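Local coordinates for glycoside hydrolase family 16 protein (Bacteroides ovatus, PDB 7KR6) that binds a glucan-derived active-site label and probably hydrolyses mixed-linkage beta-glucans as an endo-glucanase, at residues Asn92-Gly97 with Asn251-Leu256. The protein carries 1 engineered substitution. Residues are numbered along the deposited sequence; the frame is centred on the assembly and turned at random.
Sequences NKIYSG and NKLTGL
The two branches of I94 divide the contact between them: CD1 meets L253 and CG2 meets L256. The tight spot lies at the first of these, where I94 CD1 and L253 CD2 come end to end at 3.3 Å, shorter than usual for two methyl groups, which may reflect strain or a small coordinate error. The second is relaxed: I94 and L256 run past one another in opposite directions, with I94 CG2 resting 4.0 Å from L256 CD2. Branching at CB suits isoleucine to this double task as well as to an extended strand. CG1 stands beside the backbone N (chi1 -64°) and, with chi2 at 170°, carries CD1 outward to L253, while CG2 turns to L256. The long, branched side chain of each leucine reaches from the loop to bring CD2 against I94. Both contacts are between apolar carbons, and no hydrogen bond links the segments. By contrast, the margins are polar and exposed: N92, just before the strand, K93, its first residue, and K252 and T254, which flank L253, have hydrophilic side chains that suit solvent. Within the beta-sandwich characteristic of family 16, I94 sits near the start of strand 93-107, which runs antiparallel to strands 80-90 and 232-240. The loop between strands 232-240 and 261-271 lays its leucines against I94, and V240 of strand 232-240 touches both I94 and L253.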
ATOM      1  N   ASN A  92      -4.122  28.385 -11.054  1.00 31.47           N
ATOM      2  CA  ASN A  92      -4.455  26.959 -10.823  1.00 35.97           C
ATOM      3  C   ASN A  92      -3.477  26.095 -11.621  1.00 30.83           C
ATOM      4  O   ASN A  92      -3.750  24.890 -11.703  1.00 36.47           O
ATOM      5  CB  ASN A  92      -5.911  26.621 -11.161  1.00 37.48           C
ATOM      6  CG  ASN A  92      -6.902  27.215 -10.170  1.00 43.50           C
ATOM      7  OD1 ASN A  92      -6.649  27.295  -8.955  1.00 41.32           O
ATOM      8  ND2 ASN A  92      -8.046  27.631 -10.691  1.00 43.46           N
ATOM      9  N   LYS A  93      -2.394  26.679 -12.125  1.00 29.91           N
ATOM     10  CA  LYS A  93      -1.322  25.903 -12.818  1.00 29.73           C
ATOM     11  C   LYS A  93      -0.232  25.587 -11.789  1.00 27.66           C
ATOM     12  O   LYS A  93       0.206  26.490 -11.039  1.00 26.36           O
ATOM     13  CB  LYS A  93      -0.735  26.665 -14.003  1.00 33.13           C
ATOM     14  CG  LYS A  93      -1.665  26.855 -15.210  1.00 36.88           C
ATOM     15  CD  LYS A  93      -2.403  25.617 -15.666  1.00 45.29           C
ATOM     16  CE  LYS A  93      -3.515  25.906 -16.660  1.00 53.82           C
ATOM     17  NZ  LYS A  93      -3.088  26.875 -17.703  1.00 58.94           N
ATOM     18  N   ILE A  94       0.239  24.336 -11.815  1.00 28.52           N
ATOM     19  CA  ILE A  94       1.332  23.874 -10.937  1.00 25.40           C
ATOM     20  C   ILE A  94       2.484  23.301 -11.782  1.00 21.17           C
ATOM     21  O   ILE A  94       2.219  22.595 -12.738  1.00 23.44           O
ATOM     22  CB  ILE A  94       0.792  22.891  -9.884  1.00 27.00           C
ATOM     23  CG1 ILE A  94      -0.200  23.626  -8.961  1.00 29.77           C
ATOM     24  CG2 ILE A  94       1.921  22.310  -9.069  1.00 24.78           C
ATOM     25  CD1 ILE A  94      -0.939  22.691  -8.065  1.00 32.40           C
ATOM     26  N   TYR A  95       3.694  23.680 -11.417  1.00 22.86           N
ATOM     27  CA  TYR A  95       4.949  23.291 -12.112  1.00 22.12           C
ATOM     28  C   TYR A  95       5.924  22.728 -11.102  1.00 25.43           C
ATOM     29  O   TYR A  95       6.020  23.244  -9.999  1.00 23.98           O
ATOM     30  CB  TYR A  95       5.565  24.518 -12.771  1.00 26.96           C
ATOM     31  CG  TYR A  95       4.589  25.240 -13.654  1.00 28.39           C
ATOM     32  CD1 TYR A  95       4.375  24.813 -14.953  1.00 28.83           C
ATOM     33  CD2 TYR A  95       3.843  26.310 -13.173  1.00 31.86           C
ATOM     34  CE1 TYR A  95       3.480  25.455 -15.782  1.00 30.94           C
ATOM     35  CE2 TYR A  95       2.926  26.951 -13.992  1.00 31.64           C
ATOM     36  CZ  TYR A  95       2.764  26.531 -15.304  1.00 33.84           C
ATOM     37  OH  TYR A  95       1.859  27.118 -16.144  1.00 36.65           O
ATOM     38  N   SER A  96       6.719  21.740 -11.495  1.00 21.46           N
ATOM     39  CA  SER A  96       7.776  21.236 -10.608  1.00 19.43           C
ATOM     40  C   SER A  96       8.835  20.560 -11.466  1.00 20.46           C
ATOM     41  O   SER A  96       8.783  20.720 -12.687  1.00 20.57           O
ATOM     42  CB  SER A  96       7.196  20.290  -9.564  1.00 20.07           C
ATOM     43  OG  SER A  96       8.146  20.049  -8.550  1.00 20.01           O
ATOM     44  N   GLY A  97       9.799  19.932 -10.804  1.00 20.64           N
ATOM     45  CA  GLY A  97      10.959  19.334 -11.476  1.00 20.25           C
ATOM     46  C   GLY A  97      11.187  17.881 -11.187  1.00 22.15           C
ATOM     47  O   GLY A  97      10.840  17.362 -10.080  1.00 21.03           O
ATOM     48  N   ASN A 251      -8.682  21.810  -5.940  1.00 24.19           N
ATOM     49  CA  ASN A 251      -9.566  22.357  -4.862  1.00 25.28           C
ATOM     50  C   ASN A 251      -9.298  21.695  -3.513  1.00 24.42           C
ATOM     51  O   ASN A 251      -9.790  22.185  -2.488  1.00 21.16           O
ATOM     52  CB  ASN A 251     -11.041  22.158  -5.188  1.00 30.74           C
ATOM     53  CG  ASN A 251     -11.533  23.179  -6.172  1.00 33.93           C
ATOM     54  OD1 ASN A 251     -10.892  24.207  -6.348  1.00 36.13           O
ATOM     55  ND2 ASN A 251     -12.643  22.878  -6.829  1.00 39.08           N
ATOM     56  N   LYS A 252      -8.539  20.604  -3.473  1.00 23.22           N
ATOM     57  CA  LYS A 252      -8.216  19.903  -2.215  1.00 22.50           C
ATOM     58  C   LYS A 252      -6.728  20.074  -1.873  1.00 22.08           C
ATOM     59  O   LYS A 252      -6.295  19.517  -0.852  1.00 24.87           O
ATOM     60  CB  LYS A 252      -8.594  18.423  -2.309  1.00 24.25           C
ATOM     61  CG  LYS A 252     -10.005  18.166  -2.781  1.00 23.15           C
ATOM     62  CD  LYS A 252     -11.058  18.684  -1.788  1.00 25.39           C
ATOM     63  CE  LYS A 252     -12.472  18.476  -2.267  1.00 25.20           C
ATOM     64  NZ  LYS A 252     -13.421  19.228  -1.398  1.00 27.96           N
ATOM     65  N   LEU A 253      -5.971  20.819  -2.668  1.00 21.98           N
ATOM     66  CA  LEU A 253      -4.530  21.041  -2.420  1.00 24.63           C
ATOM     67  C   LEU A 253      -4.420  22.087  -1.311  1.00 28.24           C
ATOM     68  O   LEU A 253      -5.076  23.129  -1.411  1.00 35.10           O
ATOM     69  CB  LEU A 253      -3.845  21.429  -3.726  1.00 24.95           C
ATOM     70  CG  LEU A 253      -2.320  21.473  -3.657  1.00 26.59           C
ATOM     71  CD1 LEU A 253      -1.760  20.065  -3.519  1.00 28.05           C
ATOM     72  CD2 LEU A 253      -1.767  22.143  -4.888  1.00 28.20           C
ATOM     73  N   THR A 254      -3.769  21.774  -0.207  1.00 24.00           N
ATOM     74  CA  THR A 254      -3.493  22.797   0.836  1.00 24.23           C
ATOM     75  C   THR A 254      -2.007  23.120   0.947  1.00 26.46           C
ATOM     76  O   THR A 254      -1.676  24.134   1.543  1.00 28.17           O
ATOM     77  CB  THR A 254      -4.101  22.328   2.159  1.00 23.08           C
ATOM     78  OG1 THR A 254      -3.574  21.085   2.619  1.00 24.34           O
ATOM     79  CG2 THR A 254      -5.595  22.159   2.024  1.00 24.39           C
ATOM     80  N   GLY A 255      -1.125  22.301   0.376  1.00 25.46           N
ATOM     81  CA  GLY A 255       0.322  22.400   0.604  1.00 24.80           C
ATOM     82  C   GLY A 255       1.026  23.361  -0.356  1.00 24.66           C
ATOM     83  O   GLY A 255       2.253  23.533  -0.222  1.00 26.03           O
ATOM     84  N   LEU A 256       0.307  23.966  -1.294  1.00 24.29           N
ATOM     85  CA  LEU A 256       0.928  24.935  -2.238  1.00 22.97           C
ATOM     86  C   LEU A 256      -0.116  26.007  -2.608  1.00 22.57           C
ATOM     87  O   LEU A 256      -1.020  25.754  -3.436  1.00 25.57           O
ATOM     88  CB  LEU A 256       1.444  24.151  -3.450  1.00 25.45           C
ATOM     89  CG  LEU A 256       2.465  24.883  -4.317  1.00 27.54           C
ATOM     90  CD1 LEU A 256       3.731  25.162  -3.550  1.00 27.71           C
ATOM     91  CD2 LEU A 256       2.755  24.107  -5.593  1.00 25.05           C
TER